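Local coordinates for Alpha/beta hydrolase fold protein (Chitinophaga pinensis, PDB 4PW0) that probably hydrolyses an ester or a related bond of a substrate not yet identified, as a member of the alpha/beta hydrolase family, at residues D50-L55 with R183-R187; R102-G108 with M126-I132; H172-K176 with F265-P269; L254-P258 with L271-Q275. All coordinates share one frame; numbering follows the deposited sequence.

Contact 1 of 4, residues D50-L55 with R183-R187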
# COMPACT_ATOMS: atom_id res chain seq x y z
N ASP A 50 9.00 22.99 11.06
CA ASP A 50 8.31 23.64 9.96
C ASP A 50 8.44 22.87 8.61
O ASP A 50 7.87 23.30 7.59
CB ASP A 50 8.85 25.08 9.80
CG ASP A 50 8.61 25.96 11.03
OD1 ASP A 50 7.58 25.79 11.76
OD2 ASP A 50 9.52 26.83 11.22
N ASN A 51 9.21 21.78 8.62
CA ASN A 51 9.32 20.92 7.41
C ASN A 51 8.28 19.83 7.38
O ASN A 51 8.13 19.11 6.39
CB ASN A 51 10.71 20.34 7.33
CG ASN A 51 11.73 21.41 7.00
OD1 ASN A 51 12.39 22.00 7.87
ND2 ASN A 51 11.82 21.74 5.69
N TRP A 52 7.51 19.65 8.48
CA TRP A 52 6.37 18.76 8.45
C TRP A 52 5.26 19.32 7.57
O TRP A 52 4.95 20.52 7.64
CB TRP A 52 5.83 18.46 9.86
CG TRP A 52 6.75 17.62 10.68
CD1 TRP A 52 7.55 18.04 11.73
CD2 TRP A 52 6.99 16.23 10.53
NE1 TRP A 52 8.29 17.00 12.21
CE2 TRP A 52 7.94 15.86 11.52
CE3 TRP A 52 6.50 15.24 9.67
CZ2 TRP A 52 8.46 14.57 11.61
CZ3 TRP A 52 6.98 13.95 9.79
CH2 TRP A 52 7.96 13.63 10.75
N ASP A 53 4.62 18.45 6.80
CA ASP A 53 3.55 18.84 5.89
C ASP A 53 2.29 19.03 6.73
O ASP A 53 1.82 18.08 7.37
CB ASP A 53 3.35 17.70 4.90
CG ASP A 53 2.35 17.98 3.82
OD1 ASP A 53 1.54 18.96 3.90
OD2 ASP A 53 2.39 17.19 2.83
N PRO A 54 1.74 20.27 6.73
CA PRO A 54 0.50 20.46 7.50
C PRO A 54 -0.66 19.58 7.09
O PRO A 54 -1.45 19.19 7.94
CB PRO A 54 0.15 21.94 7.23
CG PRO A 54 0.85 22.33 6.01
CD PRO A 54 2.12 21.47 5.95
N LEU A 55 -0.75 19.16 5.82
CA LEU A 55 -1.81 18.22 5.49
C LEU A 55 -1.70 16.91 6.24
O LEU A 55 -2.69 16.29 6.61
CB LEU A 55 -1.87 17.93 3.99
CG LEU A 55 -2.65 18.86 3.13
CD1 LEU A 55 -2.67 18.46 1.69
CD2 LEU A 55 -4.08 19.02 3.64
N ARG A 183 2.58 24.44 0.77
CA ARG A 183 2.04 23.99 2.02
C ARG A 183 3.00 24.34 3.18
O ARG A 183 2.51 24.68 4.26
CB ARG A 183 1.72 22.52 2.00
CG ARG A 183 0.60 22.16 1.02
CD ARG A 183 -0.12 20.87 1.27
NE ARG A 183 0.82 19.75 1.28
CZ ARG A 183 1.32 19.17 0.19
NH1 ARG A 183 0.98 19.59 -1.02
NH2 ARG A 183 2.21 18.18 0.35
N LEU A 184 4.30 24.31 2.95
CA LEU A 184 5.32 24.64 3.98
C LEU A 184 5.35 26.14 4.31
O LEU A 184 5.92 26.55 5.32
CB LEU A 184 6.72 24.19 3.58
CG LEU A 184 6.82 22.66 3.45
CD1 LEU A 184 8.24 22.28 3.13
CD2 LEU A 184 6.36 21.88 4.65
N TYR A 185 4.66 26.94 3.47
CA TYR A 185 4.49 28.40 3.69
C TYR A 185 3.38 28.73 4.69
O TYR A 185 3.27 29.91 5.16
CB TYR A 185 4.27 29.09 2.36
CG TYR A 185 4.48 30.62 2.20
CD1 TYR A 185 5.72 31.20 2.41
CD2 TYR A 185 3.47 31.43 1.70
CE1 TYR A 185 5.94 32.57 2.18
CE2 TYR A 185 3.67 32.79 1.47
CZ TYR A 185 4.88 33.36 1.74
OH TYR A 185 5.11 34.73 1.50
N GLU A 186 2.53 27.78 4.95
CA GLU A 186 1.32 27.99 5.72
C GLU A 186 1.60 28.43 7.15
O GLU A 186 0.81 29.25 7.67
CB GLU A 186 0.42 26.76 5.73
CG GLU A 186 -0.99 27.11 6.25
CD GLU A 186 -1.65 26.09 7.08
OE1 GLU A 186 -0.98 25.19 7.59
OE2 GLU A 186 -2.86 26.19 7.23
N ARG A 187 2.70 27.94 7.75
CA ARG A 187 3.06 28.35 9.10
C ARG A 187 3.61 29.73 8.98
O ARG A 187 4.76 29.94 8.52
CB ARG A 187 4.08 27.38 9.74
CG ARG A 187 4.59 27.70 11.13
CD ARG A 187 3.77 27.09 12.25
NE ARG A 187 4.23 27.57 13.55
CZ ARG A 187 3.72 27.13 14.70
NH1 ARG A 187 2.75 26.24 14.72
NH2 ARG A 187 4.21 27.59 15.83

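Contact 2 of 4, residues R102-G108 with M126-I132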
# COMPACT_ATOMS: atom_id res chain seq x y z
N ARG A 102 4.66 7.02 27.99
CA ARG A 102 5.20 5.69 28.25
C ARG A 102 4.94 4.67 27.15
O ARG A 102 5.55 3.62 27.13
CB ARG A 102 4.56 5.10 29.54
CG ARG A 102 4.73 5.94 30.80
CD ARG A 102 6.15 6.48 30.94
NE ARG A 102 7.03 5.64 31.77
CZ ARG A 102 8.21 5.13 31.41
NH1 ARG A 102 8.72 5.30 30.17
NH2 ARG A 102 8.90 4.39 32.29
N TYR A 103 3.96 4.97 26.30
CA TYR A 103 3.50 4.02 25.28
C TYR A 103 2.94 4.85 24.15
O TYR A 103 2.10 5.74 24.35
CB TYR A 103 2.42 3.13 25.86
CG TYR A 103 2.03 1.92 25.01
CD1 TYR A 103 3.00 0.99 24.60
CD2 TYR A 103 0.71 1.71 24.64
CE1 TYR A 103 2.64 -0.12 23.85
CE2 TYR A 103 0.34 0.61 23.91
CZ TYR A 103 1.30 -0.29 23.52
OH TYR A 103 0.89 -1.39 22.80
N PHE A 104 3.44 4.59 22.93
CA PHE A 104 3.12 5.52 21.85
C PHE A 104 3.36 4.84 20.51
O PHE A 104 4.04 3.84 20.44
CB PHE A 104 3.99 6.80 21.98
CG PHE A 104 5.46 6.52 22.17
CD1 PHE A 104 5.99 6.36 23.45
CD2 PHE A 104 6.33 6.42 21.10
CE1 PHE A 104 7.33 6.11 23.66
CE2 PHE A 104 7.67 6.19 21.30
CZ PHE A 104 8.19 6.04 22.59
N ASP A 105 2.75 5.40 19.48
CA ASP A 105 3.06 5.01 18.11
C ASP A 105 4.17 5.95 17.61
O ASP A 105 4.36 7.06 18.13
CB ASP A 105 1.83 5.18 17.23
CG ASP A 105 0.70 4.24 17.61
OD1 ASP A 105 0.97 3.05 17.96
OD2 ASP A 105 -0.47 4.68 17.48
N VAL A 106 4.86 5.52 16.54
CA VAL A 106 5.93 6.35 15.97
C VAL A 106 5.79 6.43 14.44
O VAL A 106 5.38 5.48 13.79
CB VAL A 106 7.34 5.84 16.33
CG1 VAL A 106 7.54 5.89 17.83
CG2 VAL A 106 7.60 4.43 15.82
N LEU A 107 6.21 7.59 13.93
CA LEU A 107 6.29 7.83 12.48
C LEU A 107 7.66 8.42 12.22
O LEU A 107 8.00 9.47 12.75
CB LEU A 107 5.19 8.80 12.03
CG LEU A 107 5.14 9.18 10.53
CD1 LEU A 107 3.81 9.89 10.27
CD2 LEU A 107 6.22 10.06 10.16
N GLY A 108 8.48 7.75 11.41
CA GLY A 108 9.81 8.23 11.12
C GLY A 108 9.96 8.41 9.61
O GLY A 108 9.74 7.47 8.85
N MSE A 126 7.81 0.24 24.69
CA MSE A 126 7.28 1.60 24.70
C MSE A 126 6.57 1.97 23.40
O MSE A 126 5.86 2.96 23.37
CB MSE A 126 8.43 2.59 24.89
CG MSE A 126 8.97 2.40 26.33
SE MSE A 126 10.46 3.65 26.71
CE MSE A 126 9.14 4.91 27.03
N ILE A 127 6.73 1.15 22.35
CA ILE A 127 6.16 1.44 21.03
C ILE A 127 5.04 0.44 20.72
O ILE A 127 5.20 -0.78 20.94
CB ILE A 127 7.27 1.37 19.96
CG1 ILE A 127 8.24 2.55 20.15
CG2 ILE A 127 6.67 1.42 18.55
CD1 ILE A 127 9.48 2.47 19.30
N ARG A 128 3.93 0.95 20.21
CA ARG A 128 2.86 0.12 19.74
C ARG A 128 3.00 -0.16 18.22
O ARG A 128 3.37 -1.28 17.84
CB ARG A 128 1.52 0.73 20.10
CG ARG A 128 0.37 -0.19 19.76
CD ARG A 128 -1.00 0.43 19.96
NE ARG A 128 -1.25 1.55 19.07
CZ ARG A 128 -2.44 1.92 18.61
NH1 ARG A 128 -3.56 1.27 18.98
NH2 ARG A 128 -2.53 2.94 17.75
N LYS A 129 2.73 0.86 17.39
CA LYS A 129 2.84 0.67 15.93
C LYS A 129 3.88 1.64 15.38
O LYS A 129 4.15 2.70 15.96
CB LYS A 129 1.50 0.96 15.26
CG LYS A 129 0.38 0.01 15.72
CD LYS A 129 -0.93 0.24 14.97
CE LYS A 129 -2.06 -0.54 15.51
NZ LYS A 129 -3.35 -0.41 14.85
N ILE A 130 4.41 1.26 14.22
CA ILE A 130 5.52 1.98 13.59
C ILE A 130 5.17 2.32 12.14
O ILE A 130 4.71 1.45 11.39
CB ILE A 130 6.78 1.10 13.58
CG1 ILE A 130 7.13 0.65 15.00
CG2 ILE A 130 7.95 1.76 12.88
CD1 ILE A 130 8.26 -0.37 15.03
N ILE A 131 5.43 3.58 11.75
CA ILE A 131 5.36 3.99 10.34
C ILE A 131 6.76 4.44 9.91
O ILE A 131 7.37 5.26 10.60
CB ILE A 131 4.36 5.14 10.14
CG1 ILE A 131 2.98 4.74 10.65
CG2 ILE A 131 4.32 5.55 8.67
CD1 ILE A 131 2.17 5.92 11.14
N ILE A 132 7.24 3.91 8.79
CA ILE A 132 8.54 4.23 8.22
C ILE A 132 8.28 4.80 6.83
O ILE A 132 7.68 4.11 6.00
CB ILE A 132 9.47 3.01 8.12
CG1 ILE A 132 9.75 2.44 9.49
CG2 ILE A 132 10.75 3.38 7.38
CD1 ILE A 132 10.47 1.12 9.47

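Contact 3 of 4, residues H172-K176 with F265-P269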
# COMPACT_ATOMS: atom_id res chain seq x y z
N HIS A 172 4.55 16.10 -13.63
CA HIS A 172 3.55 15.65 -12.67
C HIS A 172 4.17 15.66 -11.24
O HIS A 172 3.59 16.26 -10.33
CB HIS A 172 3.16 14.20 -13.03
CG HIS A 172 2.36 13.50 -11.99
ND1 HIS A 172 1.08 13.88 -11.65
CD2 HIS A 172 2.65 12.41 -11.24
CE1 HIS A 172 0.63 13.08 -10.71
NE2 HIS A 172 1.55 12.18 -10.44
N SER A 173 5.33 15.06 -11.08
CA SER A 173 5.93 14.98 -9.74
C SER A 173 6.41 16.35 -9.28
O SER A 173 6.15 16.77 -8.14
CB SER A 173 7.07 13.96 -9.74
OG SER A 173 7.61 13.83 -8.43
N ARG A 174 7.08 17.08 -10.18
CA ARG A 174 7.63 18.38 -9.81
C ARG A 174 6.51 19.36 -9.43
O ARG A 174 6.73 20.17 -8.51
CB ARG A 174 8.51 18.91 -10.91
CG ARG A 174 9.83 18.16 -11.04
CD ARG A 174 10.64 18.57 -12.25
NE ARG A 174 11.09 19.95 -12.24
CZ ARG A 174 12.24 20.37 -11.68
NH1 ARG A 174 13.02 19.59 -10.95
NH2 ARG A 174 12.54 21.65 -11.79
N SER A 175 5.37 19.33 -10.11
CA SER A 175 4.28 20.20 -9.71
C SER A 175 3.72 19.88 -8.34
O SER A 175 3.32 20.78 -7.61
CB SER A 175 3.20 20.21 -10.76
OG SER A 175 3.68 20.85 -11.90
N LYS A 176 3.72 18.59 -7.98
CA LYS A 176 3.32 18.23 -6.61
C LYS A 176 4.39 18.67 -5.62
O LYS A 176 4.08 18.91 -4.44
CB LYS A 176 3.00 16.74 -6.53
CG LYS A 176 1.73 16.39 -7.29
CD LYS A 176 1.31 14.96 -7.38
CE LYS A 176 -0.08 14.80 -8.05
NZ LYS A 176 -1.31 15.31 -7.37
N PHE A 265 5.42 10.87 0.52
CA PHE A 265 4.24 11.30 1.27
C PHE A 265 3.92 12.80 1.09
O PHE A 265 2.78 13.19 1.26
CB PHE A 265 4.22 10.85 2.73
CG PHE A 265 5.15 11.50 3.71
CD1 PHE A 265 6.22 12.30 3.39
CD2 PHE A 265 4.91 11.27 5.07
CE1 PHE A 265 7.05 12.87 4.36
CE2 PHE A 265 5.74 11.83 6.03
CZ PHE A 265 6.78 12.64 5.69
N TYR A 266 4.91 13.61 0.71
CA TYR A 266 4.65 14.99 0.30
C TYR A 266 3.94 15.02 -1.03
O TYR A 266 3.13 15.93 -1.30
CB TYR A 266 5.93 15.74 0.14
CG TYR A 266 6.75 16.09 1.34
CD1 TYR A 266 6.17 16.63 2.48
CD2 TYR A 266 8.12 16.10 1.26
CE1 TYR A 266 6.96 17.11 3.52
CE2 TYR A 266 8.93 16.54 2.29
CZ TYR A 266 8.32 17.07 3.43
OH TYR A 266 9.15 17.55 4.44
N GLN A 267 4.25 14.05 -1.90
CA GLN A 267 3.61 14.01 -3.21
C GLN A 267 2.15 13.64 -3.13
O GLN A 267 1.33 14.17 -3.90
CB GLN A 267 4.38 13.09 -4.14
CG GLN A 267 3.82 13.11 -5.56
CD GLN A 267 4.84 12.65 -6.60
OE1 GLN A 267 6.03 12.83 -6.44
NE2 GLN A 267 4.35 12.03 -7.65
N TYR A 268 1.80 12.71 -2.21
CA TYR A 268 0.45 12.22 -2.07
C TYR A 268 0.04 12.25 -0.58
O TYR A 268 -0.17 11.22 0.05
CB TYR A 268 0.33 10.79 -2.59
CG TYR A 268 0.74 10.64 -4.05
CD1 TYR A 268 -0.04 11.15 -5.08
CD2 TYR A 268 1.89 9.97 -4.38
CE1 TYR A 268 0.37 11.00 -6.40
CE2 TYR A 268 2.30 9.78 -5.70
CZ TYR A 268 1.53 10.28 -6.72
OH TYR A 268 1.90 10.14 -8.06
N PRO A 269 -0.07 13.44 -0.01
CA PRO A 269 -0.31 13.54 1.41
C PRO A 269 -1.67 13.01 1.85
O PRO A 269 -1.79 12.46 2.96
CB PRO A 269 -0.16 15.05 1.69
CG PRO A 269 -0.56 15.71 0.37
CD PRO A 269 0.07 14.77 -0.65
O HOH W 1 1.95 17.68 -3.11
O HOH W 2 -1.24 14.72 -4.57

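Contact 4 of 4, residues L254-P258 with L271-Q275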
# COMPACT_ATOMS: atom_id res chain seq x y z
N LEU A 254 3.42 -2.81 3.12
CA LEU A 254 4.15 -1.89 2.24
C LEU A 254 3.17 -1.15 1.36
O LEU A 254 2.24 -1.77 0.81
CB LEU A 254 5.09 -2.68 1.30
CG LEU A 254 5.96 -1.88 0.36
CD1 LEU A 254 6.95 -1.01 1.09
CD2 LEU A 254 6.67 -2.81 -0.61
N SER A 255 3.41 0.14 1.15
CA SER A 255 2.76 0.94 0.10
C SER A 255 3.83 1.63 -0.74
O SER A 255 4.69 2.31 -0.18
CB SER A 255 1.88 2.04 0.76
OG SER A 255 0.64 1.58 1.31
N LEU A 256 3.77 1.44 -2.06
CA LEU A 256 4.61 2.20 -2.96
C LEU A 256 3.75 3.12 -3.83
O LEU A 256 2.70 2.71 -4.37
CB LEU A 256 5.45 1.31 -3.87
CG LEU A 256 6.37 0.31 -3.21
CD1 LEU A 256 7.16 -0.46 -4.25
CD2 LEU A 256 7.29 1.00 -2.23
N TYR A 257 4.21 4.36 -3.94
CA TYR A 257 3.45 5.42 -4.62
C TYR A 257 4.05 5.75 -6.00
O TYR A 257 5.27 5.78 -6.14
CB TYR A 257 3.36 6.70 -3.77
CG TYR A 257 2.68 6.58 -2.43
CD1 TYR A 257 1.88 5.50 -2.09
CD2 TYR A 257 2.78 7.62 -1.50
CE1 TYR A 257 1.22 5.41 -0.86
CE2 TYR A 257 2.15 7.54 -0.29
CZ TYR A 257 1.39 6.47 0.04
OH TYR A 257 0.77 6.44 1.29
N PRO A 258 3.19 6.00 -6.99
CA PRO A 258 3.69 6.09 -8.38
C PRO A 258 4.38 7.39 -8.71
O PRO A 258 4.01 8.48 -8.22
CB PRO A 258 2.40 5.96 -9.19
CG PRO A 258 1.31 6.46 -8.28
CD PRO A 258 1.73 5.96 -6.91
N LEU A 271 -3.43 10.60 0.36
CA LEU A 271 -3.34 9.15 0.27
C LEU A 271 -2.61 8.62 1.54
O LEU A 271 -3.04 7.65 2.17
CB LEU A 271 -2.57 8.77 -0.97
CG LEU A 271 -2.22 7.31 -1.20
CD1 LEU A 271 -3.45 6.43 -1.26
CD2 LEU A 271 -1.37 7.17 -2.48
N PHE A 272 -1.50 9.26 1.86
CA PHE A 272 -0.73 8.85 3.05
C PHE A 272 -1.58 8.91 4.32
O PHE A 272 -1.56 7.99 5.12
CB PHE A 272 0.52 9.71 3.19
CG PHE A 272 1.32 9.39 4.42
CD1 PHE A 272 2.12 8.27 4.45
CD2 PHE A 272 1.22 10.17 5.56
CE1 PHE A 272 2.84 7.95 5.58
CE2 PHE A 272 1.93 9.83 6.70
CZ PHE A 272 2.75 8.72 6.73
N VAL A 273 -2.28 10.04 4.51
CA VAL A 273 -3.13 10.16 5.71
C VAL A 273 -4.19 9.07 5.73
O VAL A 273 -4.42 8.43 6.76
CB VAL A 273 -3.76 11.55 5.79
CG1 VAL A 273 -4.85 11.58 6.85
CG2 VAL A 273 -2.70 12.60 6.06
N SER A 274 -4.85 8.83 4.59
CA SER A 274 -5.89 7.81 4.54
C SER A 274 -5.37 6.42 4.94
O SER A 274 -5.96 5.70 5.76
CB SER A 274 -6.50 7.75 3.17
OG SER A 274 -7.48 6.72 3.12
N GLN A 275 -4.22 6.10 4.38
CA GLN A 275 -3.62 4.79 4.69
C GLN A 275 -3.16 4.67 6.12
O GLN A 275 -3.39 3.62 6.77
CB GLN A 275 -2.47 4.52 3.73
CG GLN A 275 -2.92 4.33 2.32
CD GLN A 275 -1.80 3.84 1.44
OE1 GLN A 275 -0.65 4.09 1.69
NE2 GLN A 275 -2.20 3.16 0.33
O HOH W 3 -0.58 1.46 -1.03

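Contact 1 of 4, residues D50-L55 with R183-R187
Asp53 holds CG anti to its backbone N (chi1 -175°), and Arg183 bends its chain at chi3 (-57°), which brings carboxylate and guanidinium together with their planes 27° apart. The arginine grips side-on, one nitrogen to each oxygen. Arg183 NE gives a nearly straight bond to Asp53 OD1 at 2.8 Å, meeting it on the syn side, while Arg183 NH2 reaches Asp53 OD2 at 2.7 Å from above the carboxylate plane. Asp53 OD1 has a second donor, Leu55 N at 3.0 Å, which comes from the opposite face of that plane, so the same carboxylate serves a salt bridge and a helix cap. Leu55 crosses the arginine chain at about a right angle and lays CD1 3.5 Å from Arg183 CD. Beside this pair, the Pro54 ring rests on the backbone of the other segment, its CG 3.4 Å from Arg183 O. Leu184 pushes its CD2 branch among backbone carbonyls and lies 3.6 Å from Trp52 O. Asp50 meets Arg187 loosely, OD1 against the aliphatic CG; its carboxylate is held instead by Arg29 and the backbone N of Asp192, and the Arg187 guanidinium by carbonyls of His11, Ala14 and Asp190. Arg183 NH2 also donates to Tyr266 O. The central feature is an N-cap: Asp53 starts helix 54-61 and, through Arg183, ties it to the end of helix 171-184.

Contact 2 of 4, residues R102-G108 with M126-I132
Asp105 OD1 is gripped by two donors of the neighbouring strand: Arg128 NE on its syn lone pair at 2.9 Å, in a nearly straight bond, and the backbone N of Lys129 on the anti side. Arg128 NH2 takes the syn lone pair of Asp105 OD2 at 2.7 Å, so the guanidinium lies side-on to the carboxylate, their planes 23° apart. This double grip sits at a beta bulge. Phe104 pairs with Ile127, but Val106 pairs with Ile130, and the aspartate carboxylate takes up the N-H of Lys129 where the register slips. The phenol of Tyr103 crosses the Arg128 chain at about a right angle, its OH 3.3 Å from Arg128 CG. Phe104 turns one ring face to Met126 O and sets CE2 3.9 Å from Ile127 CG1. Beyond the bulge regular parallel pairing resumes, with Ile131 N to Val106 O at 2.8 Å and Gly108 N to Ile131 O at 2.8 Å. Val106 CG2 packs alongside Ile130 CG1 at 3.9 Å, on the face covered by helix 111-122. The two strands and that helix form a beta-alpha-beta crossover in the central sheet, and Gly108 opens a GxSxG sequence consistent with the nucleophile elbow of alpha/beta hydrolases.

Contact 3 of 4, residues H172-K176 with F265-P269
His172 and Tyr268 cross at about a right angle, and the histidine points the edge of its ring at the phenol: His172 NE2 donates to Tyr268 OH at 3.2 Å, with the oxygen close to the imidazole plane. The Gln267 amide stands nearly perpendicular to the same imidazole, their planes 81° apart. Its chain leaves with CG anti to the backbone N (chi1 -175°) and runs on extended, carrying OE1 to the serine. Ser173 OG donates to Gln267 OE1 at 2.7 Å, from above the carbonyl plane. At the other end of the amide, NE2 makes a weak bond to Tyr268 OH and a hydrogen bond to Asp259 O. Lys176 crosses the glutamine chain at about a right angle, its CD 3.6 Å from Gln267 CG, which itself lies over one face of the Tyr268 ring. A leucine in place of Gln267 would probably leave the Ser173 hydroxyl without its acceptor and Asp259 O without this donor. Two waters complete the join, one spanning Lys176 O and Tyr266 O, the other Lys176 NZ and Gln267 O. The contact sets helix 171-184 against the end of helix 264-267, just ahead of helix 269-282, while Tyr268 OH reaches Pro258 O, next to Tyr257 of strand 252-257.

Contact 4 of 4, residues L254-P258 with L271-Q275
Strand 252-257, one of the two edge strands of the central alpha/beta hydrolase sheet within this chain, packs here against helix 269-282, the axes of the two short segments nearly antiparallel (168°) and 11.2 Å apart at closest approach. Ser255 and Tyr257, two residues apart on the strand and so on one face, both point at the helix and share one acceptor. Gln275 OE1 takes the Tyr257 hydroxyl OH at 2.8 Å and, in the serine conformer given, the Ser255 hydroxyl OG, also at 2.8 Å. The two donors come from opposite faces of the amide plane, each well out of it, so the carbonyl oxygen is held between them. A water finishes the ring of bonds, donating to Ser255 OG and accepting from Gln275 NE2 at 2.7 Å, which should fix the turn of the amide. Tyr257 and Gln275 run alongside each other from opposite ends, with ring and amide planes 51° apart and OE1 at the ring edge. Leu271 comes over one ring face, its CD2 3.7 Å from the Tyr257 ring centroid in a CH-pi contact. The phenol end reaches the helix backbone, where Tyr257 OH lies 3.3 Å from Phe272 CA. Were Tyr257 an alanine, Gln275 OE1 would probably lose one of its two donors and a gap would open beneath Leu271 CD2. Strand 226-231 flanks Ser255 and Tyr257 on one side; on the other, Leu254, Ser255 and Leu256 pair antiparallel with a strand of the second subunit, which carries the sheet across the interface. Phe272 reaches over to Ile131 and Val133 of strand 127-133.

Contacts 2, 3 and 4 are mainly buried, whereas contact 1 is partly buried and runs out to exposed Glu186. Contact 2 is backbone pairing inside the sheet with a salt bridge at its bulge; contact 4 joins the same sheet to helix 269-282 through uncharged hydroxyls and an amide. Leu107 and Ile131 of contact 2 both pack on Phe272 of contact 4. Contacts 1 and 3 share helix 171-184: charge and a cap dominate the first, side-chain hydrogen bonds and bridging waters the second, with no salt bridge between its segments, and Tyr266 OH probably bonds to Asn51 O between them. Contacts 3 and 4 meet where Tyr268 packs on Tyr257.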